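Local atomic coordinates of pollen receptor-like kinase 3 (Arabidopsis thaliana, PDB entry 5WLS), a protein that probably relays extracellular signals in pollen as a receptor-like kinase, its leucine-rich-repeat extracellular domain being structurally similar to the SERK co-receptors. Residues A[56-59]-A[60-63]; A[143-147]-A[148-152]; A[178-181]-A[182-185]. All blocks are in the same frame, centred on the assembly; numbering follows the deposited sequence.

Interaction 1. Residues A[56-59]-A[60-63]; sequences TINI and EDLK
Asn-58 and Asp-61 meet over the first turn of the short, weakly bonded helix 59-63. The carbonyl Asn-58 O takes the backbone N-H of Asp-61 (N to O 3.1 Å), the donor standing above the carbonyl plane, and Asp-61 CB rests against the same oxygen at 3.3 Å. Their side chains cross at about a right angle: Asp-61 OD2 lies 3.7 Å from Asn-58 CB, and amide and carboxylate are twisted 52° apart, so the two flat groups do not stack. Asn-58 CG is anti to its own N (chi1 -167°), which carries the amide along the outer side of the turn and leaves OD1 beside the Glu-60 methylene, 3.8 Å from Glu-60 CB. One residue on, Ile-59 O receives Lys-63 N at 2.9 Å, nearly along the C=O axis, while the first methylenes of Lys-63 pass alongside that oxygen. Glu-60 folds back at its second torsion and Lys-63 bends at its third (chi3 79°); together the bends bring Lys-63 NZ to Glu-60 OE1 in a long salt bridge of 3.6 Å on the exposed side. Another side is apolar: Leu-62 CD1 lies 4.3 Å from Ile-57 CG2 and 4.4 Å from Ile-59 CG1, a loose approach of one methyl to both isoleucines. Ile-59 packs further onto Pro-83 and Pro-84, and Ile-57 onto Leu-73, whereas Asp-61 and Leu-62 meet helix 3-9 through Phe-7 and Lys-8. Polar side chains outside, with Ile-59 and Leu-62 buried, make this the short helical turn found where a leucine-rich-repeat solenoid crosses from one parallel strand to the next, here from 42-47 to 70-72.

Interaction 2. Residues A[143-147]-A[148-152]; sequences LHMQG and NQFTG
Asn-148 reaches back across the turn to Met-145, its amide forming a rung of the asparagine ladder that runs through leucine-rich-repeat solenoids. The turn follows strand 142-144, and Gly-147, with positive phi, carries the chain round it. Asn-148 ND2 donates to Met-145 O at 2.9 Å in a fairly straight bond (165° at the hydrogen); the oxygen lies in the amide plane, but the donor stands well above the carbonyl plane. The same amide group also serves the preceding coil, ND2 giving to Leu-121 O and OD1 taking Leu-126 N, so the buried group is held at both ends and its rotation fixed. With an alanine here all three amide bonds go, which would probably leave Leu-126 N without its acceptor and the turn less firmly tied to its neighbour. Asn-172 repeats the pattern from the other flank, its ND2 bonding Met-145 O and its OD1 taking Phe-150 N.

Beneath the polar rung, the Met-145 and Phe-150 side chains cross at about a right angle. Their Met-aromatic contact is oblique: SD sits 4.9 Å from the centroid of the Phe-150 ring, 38° off the ring normal. The first bond of the Phe-150 side chain points toward 143-147, and the side chain also meets Leu-126. Met-145 CB approaches Phe-150 CE2 at 3.9 Å. A bend at the last methionine torsion (chi3 100°) brings the terminal methyl obliquely up to the ring, where CE lies 3.4 Å from Phe-150 CZ and 3.5 Å from Phe-150 CE2.

Interaction 3. Residues A[178-181]-A[182-185]; sequences IPIT and ISDR
Pro-179 O, at the start of helix 180-183, accepts two backbone N-H groups: Ile-182 N at 3.0 Å from above the carbonyl plane, and Ser-183 N at 3.1 Å within it. Ile-180 O then takes Asp-184 N at 3.0 Å, with the Asp-184 methylene lying against the same oxygen.

Apolar contact is lighter. The Pro-179 ring and the Ile-182 side chain run side by side in the same direction, Pro-179 CG touching Ile-182 CD1 at 4.1 Å. Ile-178 and Pro-179 form the Ile-Pro pair of the plant-type leucine-rich repeat, and the short helix after it lies on the crossover from strand 166-168 to strand 189-191.

Side chains and water add polar ties. Arg-185 runs extended from CG to NE, bringing the edge of its guanidinium to Thr-181 O, 2.9 Å from Arg-185 NE and in the guanidinium plane; NH1 also bonds Asn-161 O. Thr-181 OG1 reaches Leu-157 N, joining the helix to the preceding coil. With its OG set between N and the carbonyl carbon (chi1 56°), Ser-183 meets a water 2.9 Å from OG, and this water donates to Ile-178 O at 2.8 Å.

How the interactions relate
The three contacts follow one another along the chain as along the solenoid: 56-63 near the N-terminal end, 143-152 past the middle, 178-185 toward the C-terminal end. Centres of interactions 1 and 2 lie about 25 Å apart, those of 2 and 3 about 17 Å, and those of 1 and 3 about 36 Å; none touch. Interactions 1 and 3 are local helical turns on crossovers between neighbouring strands of the parallel part of the main sheet, whereas interaction 2 is the turn leaving one of those strands, 142-144, toward the short strand 151-152. These two recurring elements, crossover turn and post-strand turn, lie here on different coils of the elongated extracellular domain.

Interaction 1. Residues A[56-59]-A[60-63]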
# COMPACT_ATOMS: atom_id res chain seq x y z
N THR A 56 5.97 -6.05 14.20
CA THR A 56 6.61 -6.15 12.90
C THR A 56 5.90 -7.20 12.06
O THR A 56 5.58 -8.28 12.56
CB THR A 56 8.10 -6.50 13.06
OG1 THR A 56 8.81 -5.37 13.58
CG2 THR A 56 8.70 -6.90 11.73
N ILE A 57 5.65 -6.89 10.80
CA ILE A 57 5.10 -7.87 9.88
C ILE A 57 6.23 -8.78 9.41
O ILE A 57 7.30 -8.31 9.00
CB ILE A 57 4.42 -7.18 8.70
CG1 ILE A 57 3.14 -6.49 9.16
CG2 ILE A 57 4.12 -8.18 7.59
CD1 ILE A 57 2.63 -5.48 8.18
N ASN A 58 6.01 -10.09 9.49
CA ASN A 58 6.94 -11.08 8.96
C ASN A 58 6.28 -11.68 7.72
O ASN A 58 5.39 -12.53 7.82
CB ASN A 58 7.27 -12.15 10.00
CG ASN A 58 8.45 -13.00 9.59
OD1 ASN A 58 8.98 -12.87 8.49
ND2 ASN A 58 8.88 -13.88 10.49
N ILE A 59 6.74 -11.23 6.55
CA ILE A 59 6.07 -11.56 5.30
C ILE A 59 6.29 -13.02 4.89
O ILE A 59 5.51 -13.56 4.10
CB ILE A 59 6.52 -10.54 4.24
CG1 ILE A 59 5.66 -9.28 4.38
CG2 ILE A 59 6.43 -11.08 2.82
CD1 ILE A 59 6.05 -8.17 3.48
N GLU A 60 7.30 -13.69 5.45
CA GLU A 60 7.46 -15.11 5.19
C GLU A 60 6.25 -15.90 5.69
O GLU A 60 5.89 -16.93 5.10
CB GLU A 60 8.74 -15.64 5.83
CG GLU A 60 10.02 -15.02 5.28
CD GLU A 60 10.26 -15.36 3.82
OE1 GLU A 60 9.85 -16.45 3.38
OE2 GLU A 60 10.88 -14.53 3.11
N ASP A 61 5.62 -15.44 6.77
CA ASP A 61 4.36 -16.04 7.21
C ASP A 61 3.27 -15.85 6.16
O ASP A 61 2.52 -16.79 5.86
CB ASP A 61 3.92 -15.43 8.54
CG ASP A 61 4.87 -15.77 9.67
OD1 ASP A 61 5.53 -16.82 9.61
OD2 ASP A 61 4.94 -14.98 10.64
N LEU A 62 3.17 -14.65 5.57
CA LEU A 62 2.12 -14.39 4.60
C LEU A 62 2.39 -15.07 3.26
O LEU A 62 1.46 -15.24 2.47
CB LEU A 62 1.95 -12.88 4.38
CG LEU A 62 1.69 -11.98 5.59
CD1 LEU A 62 1.56 -10.53 5.13
CD2 LEU A 62 0.44 -12.41 6.35
N LYS A 63 3.64 -15.45 2.98
CA LYS A 63 3.94 -16.19 1.76
C LYS A 63 3.36 -17.60 1.79
O LYS A 63 3.16 -18.19 0.73
CB LYS A 63 5.45 -16.27 1.53
CG LYS A 63 6.04 -15.04 0.87
CD LYS A 63 7.56 -15.05 0.94
CE LYS A 63 8.16 -15.98 -0.12
NZ LYS A 63 9.64 -15.89 -0.16

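Interaction 2. Residues A[143-147]-A[148-152]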
# COMPACT_ATOMS: atom_id res chain seq x y z
N LEU A 143 -3.65 4.94 -6.46
CA LEU A 143 -2.40 5.15 -5.74
C LEU A 143 -2.58 6.37 -4.84
O LEU A 143 -2.68 7.50 -5.33
CB LEU A 143 -1.23 5.34 -6.69
CG LEU A 143 0.09 5.70 -6.01
CD1 LEU A 143 0.54 4.58 -5.08
CD2 LEU A 143 1.18 6.01 -7.03
N HIS A 144 -2.61 6.13 -3.53
CA HIS A 144 -2.79 7.20 -2.56
C HIS A 144 -1.57 7.23 -1.65
O HIS A 144 -1.31 6.27 -0.91
CB HIS A 144 -4.07 7.00 -1.75
CG HIS A 144 -5.32 7.15 -2.57
ND1 HIS A 144 -6.58 6.93 -2.05
CD2 HIS A 144 -5.50 7.50 -3.86
CE1 HIS A 144 -7.48 7.14 -2.99
NE2 HIS A 144 -6.86 7.48 -4.10
N MET A 145 -0.82 8.34 -1.71
CA MET A 145 0.44 8.49 -0.99
C MET A 145 0.47 9.80 -0.21
O MET A 145 1.55 10.22 0.23
CB MET A 145 1.63 8.43 -1.94
CG MET A 145 1.74 7.16 -2.76
SD MET A 145 3.22 7.17 -3.80
CE MET A 145 4.32 6.17 -2.82
N GLN A 146 -0.67 10.45 -0.04
CA GLN A 146 -0.70 11.77 0.57
C GLN A 146 -0.25 11.72 2.02
O GLN A 146 -0.38 10.70 2.70
CB GLN A 146 -2.10 12.38 0.48
CG GLN A 146 -3.12 11.75 1.40
CD GLN A 146 -3.87 10.61 0.75
OE1 GLN A 146 -3.39 10.00 -0.21
NE2 GLN A 146 -5.06 10.30 1.26
N GLY A 147 0.29 12.84 2.49
CA GLY A 147 0.60 12.98 3.91
C GLY A 147 1.82 12.24 4.39
O GLY A 147 1.89 11.87 5.56
N ASN A 148 2.81 12.02 3.52
CA ASN A 148 4.09 11.44 3.88
C ASN A 148 5.13 12.56 3.83
O ASN A 148 4.79 13.74 4.01
CB ASN A 148 4.39 10.28 2.95
CG ASN A 148 3.60 9.03 3.28
OD1 ASN A 148 3.93 8.31 4.22
ND2 ASN A 148 2.56 8.77 2.50
N GLN A 149 6.39 12.21 3.56
CA GLN A 149 7.45 13.20 3.41
C GLN A 149 8.25 12.97 2.13
O GLN A 149 9.44 13.27 2.08
CB GLN A 149 8.36 13.21 4.64
CG GLN A 149 7.61 13.59 5.91
CD GLN A 149 8.47 13.48 7.15
OE1 GLN A 149 8.72 12.39 7.66
NE2 GLN A 149 8.92 14.63 7.66
N PHE A 150 7.60 12.42 1.10
CA PHE A 150 8.28 12.14 -0.16
C PHE A 150 8.88 13.42 -0.74
O PHE A 150 8.28 14.50 -0.67
CB PHE A 150 7.28 11.55 -1.16
CG PHE A 150 6.87 10.14 -0.85
CD1 PHE A 150 7.81 9.13 -0.74
CD2 PHE A 150 5.54 9.84 -0.64
CE1 PHE A 150 7.42 7.83 -0.45
CE2 PHE A 150 5.14 8.55 -0.35
CZ PHE A 150 6.08 7.55 -0.25
N THR A 151 10.06 13.29 -1.32
CA THR A 151 10.78 14.40 -1.92
C THR A 151 11.21 13.99 -3.33
O THR A 151 10.93 12.89 -3.79
CB THR A 151 11.99 14.82 -1.07
OG1 THR A 151 12.57 16.01 -1.60
CG2 THR A 151 13.03 13.71 -1.05
N GLY A 152 11.89 14.91 -4.02
CA GLY A 152 12.32 14.64 -5.37
C GLY A 152 11.20 14.80 -6.38
O GLY A 152 10.08 15.23 -6.06

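Interaction 3. Residues A[178-181]-A[182-185]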
# COMPACT_ATOMS: atom_id res chain seq x y z
N ILE A 178 5.29 18.46 -12.57
CA ILE A 178 4.41 17.29 -12.54
C ILE A 178 4.43 16.63 -13.91
O ILE A 178 4.24 17.32 -14.93
CB ILE A 178 2.99 17.68 -12.12
CG1 ILE A 178 2.95 17.89 -10.61
CG2 ILE A 178 1.99 16.62 -12.54
CD1 ILE A 178 1.61 18.27 -10.08
N PRO A 179 4.68 15.32 -13.99
CA PRO A 179 4.83 14.67 -15.30
C PRO A 179 3.57 14.82 -16.14
O PRO A 179 2.45 14.58 -15.66
CB PRO A 179 5.10 13.21 -14.93
CG PRO A 179 5.62 13.25 -13.53
CD PRO A 179 4.89 14.38 -12.88
N ILE A 180 3.75 15.21 -17.40
CA ILE A 180 2.60 15.33 -18.29
C ILE A 180 2.03 13.97 -18.66
O ILE A 180 0.88 13.89 -19.12
CB ILE A 180 2.96 16.13 -19.56
CG1 ILE A 180 3.99 15.38 -20.41
CG2 ILE A 180 3.45 17.53 -19.20
CD1 ILE A 180 4.20 16.00 -21.78
N THR A 181 2.81 12.89 -18.49
CA THR A 181 2.24 11.55 -18.58
C THR A 181 1.07 11.38 -17.62
O THR A 181 0.16 10.58 -17.88
CB THR A 181 3.31 10.49 -18.31
OG1 THR A 181 4.13 10.90 -17.21
CG2 THR A 181 4.18 10.30 -19.54
N ILE A 182 1.07 12.11 -16.50
CA ILE A 182 -0.03 12.06 -15.54
C ILE A 182 -1.07 13.12 -15.85
O ILE A 182 -2.27 12.84 -15.90
CB ILE A 182 0.52 12.21 -14.11
CG1 ILE A 182 1.37 11.01 -13.71
CG2 ILE A 182 -0.62 12.40 -13.12
CD1 ILE A 182 2.17 11.22 -12.44
N SER A 183 -0.63 14.37 -16.06
CA SER A 183 -1.56 15.49 -16.12
C SER A 183 -2.36 15.54 -17.41
O SER A 183 -3.42 16.18 -17.44
CB SER A 183 -0.80 16.80 -15.92
OG SER A 183 0.23 16.95 -16.88
N ASP A 184 -1.89 14.89 -18.49
CA ASP A 184 -2.67 14.88 -19.72
C ASP A 184 -3.90 13.99 -19.64
O ASP A 184 -4.82 14.15 -20.45
CB ASP A 184 -1.80 14.42 -20.90
CG ASP A 184 -0.91 15.51 -21.44
OD1 ASP A 184 -1.20 16.70 -21.19
OD2 ASP A 184 0.07 15.18 -22.14
N ARG A 185 -3.94 13.06 -18.69
CA ARG A 185 -4.98 12.04 -18.69
C ARG A 185 -6.32 12.65 -18.29
O ARG A 185 -6.41 13.41 -17.33
CB ARG A 185 -4.59 10.90 -17.76
CG ARG A 185 -3.24 10.30 -18.11
CD ARG A 185 -2.85 9.19 -17.16
NE ARG A 185 -1.70 8.43 -17.65
CZ ARG A 185 -1.73 7.15 -18.00
NH1 ARG A 185 -2.86 6.46 -17.91
NH2 ARG A 185 -0.63 6.55 -18.42
O HOH W 1 2.11 18.90 -15.81